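Local coordinates for protein endoglucanase (Komagataeibacter sucrofermentans, PDB 6VC5) that probably hydrolyses internal beta-1,4-glucosidic linkages in cellulose and related beta-glucans, as a member of glycosyl hydrolase family 8, at residues A[227-230]-A[231-234]; A[239-242]-A[243-247]. All coordinates share one frame; numbering follows the deposited sequence.

Contact 1 of 2, residues A[227-230]-A[231-234]; sequences PLYL and SWAH
Trp232 N donates to Leu228 O over 2.9 Å, with a nearly straight N-H...O angle of 164°, in the last turn of helix 225-232. Bonds from Ser231 N to Pro227 O and from Ala233 N to Tyr229 O complete the i to i+4 ladder. A Schellman motif then ends the helix: His234 turns to positive phi, and its N bonds back to Ser231 O at 3.0 Å. Beside this ladder the side chains of Tyr229 and Trp232, three residues apart, lie side by side and point the same way. The Tyr229 ring and the six-membered ring of Trp232 have planes 26° apart but centroids separated by 5.9 Å, so they are slid past each other with little overlap. With CG anti to the carbonyl carbon (chi1 -74°), Tyr229 brings the CD1-CE1 edge of its ring to the indole. Large flat side chains suit this place, where both touch Pro160 of helix 159-169 and Trp232 also reaches helix 300-313. Were Tyr229 replaced by an alanine, the six-membered ring of Trp232 would probably lose its aromatic neighbour, with a gap opened beside Pro160. The nearest approach of the two rings is 3.7 Å, from Tyr229 CE1 to Trp232 CZ3.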
loop_
_atom_site.group_PDB
_atom_site.type_symbol
_atom_site.label_atom_id
_atom_site.label_comp_id
_atom_site.label_asym_id
_atom_site.label_seq_id
_atom_site.Cartn_x
_atom_site.Cartn_y
_atom_site.Cartn_z
ATOM N N PRO A 227 -5.180 -5.135 -7.102
ATOM C CA PRO A 227 -6.625 -5.391 -7.199
ATOM C C PRO A 227 -7.384 -4.950 -5.952
ATOM O O PRO A 227 -8.519 -4.474 -6.067
ATOM C CB PRO A 227 -6.703 -6.909 -7.445
ATOM C CG PRO A 227 -5.371 -7.448 -6.962
ATOM C CD PRO A 227 -4.390 -6.366 -7.292
ATOM N N LEU A 228 -6.765 -5.036 -4.771
ATOM C CA LEU A 228 -7.439 -4.583 -3.555
ATOM C C LEU A 228 -7.687 -3.077 -3.567
ATOM O O LEU A 228 -8.805 -2.623 -3.301
ATOM C CB LEU A 228 -6.641 -4.990 -2.322
ATOM C CG LEU A 228 -7.400 -4.658 -1.032
ATOM C CD1 LEU A 228 -8.666 -5.502 -0.922
ATOM C CD2 LEU A 228 -6.505 -4.864 0.165
ATOM N N TYR A 229 -6.656 -2.277 -3.874
ATOM C CA TYR A 229 -6.835 -0.824 -3.861
ATOM C C TYR A 229 -7.812 -0.371 -4.940
ATOM O O TYR A 229 -8.605 0.553 -4.708
ATOM C CB TYR A 229 -5.491 -0.098 -3.997
ATOM C CG TYR A 229 -4.623 -0.132 -2.751
ATOM C CD1 TYR A 229 -5.165 0.137 -1.496
ATOM C CD2 TYR A 229 -3.254 -0.400 -2.836
ATOM C CE1 TYR A 229 -4.381 0.116 -0.360
ATOM C CE2 TYR A 229 -2.465 -0.419 -1.695
ATOM C CZ TYR A 229 -3.040 -0.164 -0.468
ATOM O OH TYR A 229 -2.266 -0.178 0.672
ATOM N N LEU A 230 -7.769 -0.999 -6.125
ATOM C CA LEU A 230 -8.701 -0.645 -7.195
ATOM C C LEU A 230 -10.133 -0.978 -6.804
ATOM O O LEU A 230 -11.048 -0.175 -7.035
ATOM C CB LEU A 230 -8.333 -1.381 -8.480
ATOM C CG LEU A 230 -7.041 -0.940 -9.163
ATOM C CD1 LEU A 230 -6.786 -1.820 -10.392
ATOM C CD2 LEU A 230 -7.108 0.526 -9.542
ATOM N N SER A 231 -10.349 -2.150 -6.206
ATOM C CA SER A 231 -11.694 -2.507 -5.755
ATOM C C SER A 231 -12.176 -1.551 -4.668
ATOM O O SER A 231 -13.303 -1.039 -4.724
ATOM C CB SER A 231 -11.706 -3.945 -5.246
ATOM O OG SER A 231 -13.024 -4.319 -4.886
ATOM N N TRP A 232 -11.320 -1.289 -3.681
ATOM C CA TRP A 232 -11.675 -0.432 -2.552
ATOM C C TRP A 232 -12.087 0.961 -3.026
ATOM O O TRP A 232 -13.070 1.531 -2.533
ATOM C CB TRP A 232 -10.438 -0.380 -1.658
ATOM C CG TRP A 232 -10.478 0.355 -0.358
ATOM C CD1 TRP A 232 -11.462 1.170 0.129
ATOM C CD2 TRP A 232 -9.441 0.342 0.620
ATOM N NE1 TRP A 232 -11.090 1.662 1.371
ATOM C CE2 TRP A 232 -9.851 1.166 1.686
ATOM C CE3 TRP A 232 -8.201 -0.302 0.700
ATOM C CZ2 TRP A 232 -9.057 1.372 2.815
ATOM C CZ3 TRP A 232 -7.414 -0.097 1.814
ATOM C CH2 TRP A 232 -7.849 0.729 2.863
ATOM N N ALA A 233 -11.381 1.501 -4.014
ATOM C CA ALA A 233 -11.663 2.825 -4.559
ATOM C C ALA A 233 -12.739 2.832 -5.645
ATOM O O ALA A 233 -12.989 3.894 -6.230
ATOM C CB ALA A 233 -10.379 3.442 -5.114
ATOM N N HIS A 234 -13.367 1.690 -5.940
ATOM C CA HIS A 234 -14.408 1.591 -6.974
ATOM C C HIS A 234 -13.873 1.945 -8.360
ATOM O O HIS A 234 -14.575 2.523 -9.195
ATOM C CB HIS A 234 -15.652 2.407 -6.609
ATOM C CG HIS A 234 -16.151 2.146 -5.222
ATOM N ND1 HIS A 234 -16.700 0.941 -4.843
ATOM C CD2 HIS A 234 -16.167 2.931 -4.119
ATOM C CE1 HIS A 234 -17.045 0.997 -3.569
ATOM N NE2 HIS A 234 -16.732 2.194 -3.105
#

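Contact 2 of 2, residues A[239-242]-A[243-247]; sequences ELLA and DFSRF
Two successive turns of helix 238-251 meet here, where a serine hydroxyl can bond back to the carbonyl four residues earlier. Ser245 N donates to Leu241 O at 2.9 Å. In one of the two modelled conformers of Ser245, its OG grips Leu241 O as well, at 2.8 Å, and the two donors then come from opposite faces of the carbonyl plane, the hydroxyl from well above it. In that conformer OG stands anti to its own carbonyl carbon (chi1 -64°), which folds the short side chain back along the helix to meet Leu241 CD1 too.

On another side of the helix, Arg246 NH1 forms a salt bridge with Asp243 OD1 at 2.9 Å. The carboxylate oxygen is met on its anti side and lies at the guanidinium edge. Arginine is long enough to curl back through a bend at chi3 (-54°), which lays one face of the guanidinium over Ala242 O; the Ala242 methyl group is close by, CB lying 3.7 Å from Arg246 NH1. Water 1 donates to Asp243 OD1 and to Glu239 O, the latter at 3.0 Å, while Asp243 OD2 forms a salt bridge with Arg189.

The apolar side carries Leu240 and Phe244, side by side, with Leu240 CD2 4.2 Å from Phe244 CE2. Both lean on helix 225-232, and Phe244 also touches Leu195 and Pro196 of a loop.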
loop_
_atom_site.group_PDB
_atom_site.type_symbol
_atom_site.label_atom_id
_atom_site.label_comp_id
_atom_site.label_asym_id
_atom_site.label_seq_id
_atom_site.Cartn_x
_atom_site.Cartn_y
_atom_site.Cartn_z
ATOM N N GLU A 239 -13.331 -5.292 -17.333
ATOM C CA GLU A 239 -12.237 -6.015 -17.973
ATOM C C GLU A 239 -11.253 -6.557 -16.944
ATOM O O GLU A 239 -10.909 -7.745 -16.960
ATOM C CB GLU A 239 -11.512 -5.082 -18.946
ATOM C CG GLU A 239 -10.346 -5.724 -19.686
ATOM C CD GLU A 239 -9.687 -4.775 -20.671
ATOM O OE1 GLU A 239 -9.855 -3.542 -20.520
ATOM O OE2 GLU A 239 -9.000 -5.265 -21.596
ATOM N N LEU A 240 -10.797 -5.696 -16.033
ATOM C CA LEU A 240 -9.777 -6.107 -15.071
ATOM C C LEU A 240 -10.332 -7.082 -14.041
ATOM O O LEU A 240 -9.637 -8.018 -13.636
ATOM C CB LEU A 240 -9.179 -4.887 -14.374
ATOM C CG LEU A 240 -7.823 -4.395 -14.881
ATOM C CD1 LEU A 240 -7.994 -3.580 -16.155
ATOM C CD2 LEU A 240 -7.128 -3.580 -13.799
ATOM N N LEU A 241 -11.561 -6.862 -13.579
ATOM C CA LEU A 241 -12.166 -7.800 -12.641
ATOM C C LEU A 241 -12.272 -9.192 -13.255
ATOM O O LEU A 241 -12.018 -10.197 -12.580
ATOM C CB LEU A 241 -13.535 -7.294 -12.179
ATOM C CG LEU A 241 -14.366 -8.276 -11.348
ATOM C CD1 LEU A 241 -13.646 -8.655 -10.073
ATOM C CD2 LEU A 241 -15.735 -7.708 -11.021
ATOM N N ALA A 242 -12.624 -9.270 -14.540
ATOM C CA ALA A 242 -12.735 -10.569 -15.194
ATOM C C ALA A 242 -11.378 -11.250 -15.293
ATOM O O ALA A 242 -11.274 -12.468 -15.090
ATOM C CB ALA A 242 -13.366 -10.404 -16.577
ATOM N N ASP A 243 -10.328 -10.481 -15.593
ATOM C CA ASP A 243 -8.982 -11.041 -15.677
ATOM C C ASP A 243 -8.493 -11.543 -14.318
ATOM O O ASP A 243 -7.943 -12.645 -14.218
ATOM C CB ASP A 243 -8.007 -10.019 -16.266
ATOM C CG ASP A 243 -8.221 -9.793 -17.757
ATOM O OD1 ASP A 243 -8.863 -10.651 -18.404
ATOM O OD2 ASP A 243 -7.741 -8.762 -18.284
ATOM N N PHE A 244 -8.677 -10.756 -13.255
ATOM C CA PHE A 244 -8.276 -11.247 -11.939
ATOM C C PHE A 244 -9.099 -12.469 -11.538
ATOM O O PHE A 244 -8.567 -13.420 -10.958
ATOM C CB PHE A 244 -8.395 -10.139 -10.883
ATOM C CG PHE A 244 -7.269 -9.136 -10.901
ATOM C CD1 PHE A 244 -5.981 -9.495 -10.513
ATOM C CD2 PHE A 244 -7.501 -7.825 -11.292
ATOM C CE1 PHE A 244 -4.953 -8.560 -10.529
ATOM C CE2 PHE A 244 -6.476 -6.883 -11.305
ATOM C CZ PHE A 244 -5.201 -7.251 -10.924
ATOM N N SER A 245 -10.401 -12.462 -11.840
ATOM C CA SER A 245 -11.257 -13.590 -11.480
ATOM C C SER A 245 -10.796 -14.874 -12.160
ATOM O O SER A 245 -10.763 -15.938 -11.531
ATOM C CB SER A 245 -12.711 -13.286 -11.849
ATOM O OG SER A 245 -13.216 -12.191 -11.100
ATOM N N ARG A 246 -10.418 -14.787 -13.440
ATOM C CA ARG A 246 -9.943 -15.969 -14.152
ATOM C C ARG A 246 -8.682 -16.519 -13.509
ATOM O O ARG A 246 -8.497 -17.740 -13.419
ATOM C CB ARG A 246 -9.664 -15.616 -15.613
ATOM C CG ARG A 246 -10.591 -16.310 -16.579
ATOM C CD ARG A 246 -10.229 -15.990 -18.014
ATOM N NE ARG A 246 -10.175 -14.552 -18.263
ATOM C CZ ARG A 246 -11.242 -13.759 -18.324
ATOM N NH1 ARG A 246 -11.095 -12.462 -18.568
ATOM N NH2 ARG A 246 -12.453 -14.263 -18.147
ATOM N N PHE A 247 -7.811 -15.623 -13.047
ATOM C CA PHE A 247 -6.576 -16.022 -12.387
ATOM C C PHE A 247 -6.855 -16.719 -11.052
ATOM O O PHE A 247 -6.373 -17.833 -10.812
ATOM C CB PHE A 247 -5.688 -14.785 -12.206
ATOM C CG PHE A 247 -4.431 -15.041 -11.433
ATOM C CD1 PHE A 247 -3.426 -15.836 -11.965
ATOM C CD2 PHE A 247 -4.246 -14.474 -10.184
ATOM C CE1 PHE A 247 -2.266 -16.074 -11.259
ATOM C CE2 PHE A 247 -3.085 -14.713 -9.469
ATOM C CZ PHE A 247 -2.097 -15.509 -10.006
HETATM O O HOH W 1 -11.774 -9.536 -19.263
#

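Overall arrangement
Contacts 1 and 2 lie on consecutive helices, 225-232 and 238-251, with centres about 13 Å apart. Contact 1 is mostly buried, its centre about 11 Å from that of the chain; contact 2 is partly buried and farther out, at about 21 Å, with Glu239 and Arg246 exposed. The helices meet through apolar side chains: Pro227 CG packs on Phe244 CE1 at 3.8 Å, and Leu230 CD1 on Leu240 CD2 at 3.9 Å. Chemistry follows place. Beyond its backbone bonds, contact 1 offers aromatic and aliphatic side chains to helices 159-169, 172-187 and 300-313, whereas contact 2 is two-sided, apolar toward contact 1 and bearing ion pairs and a bound water elsewhere.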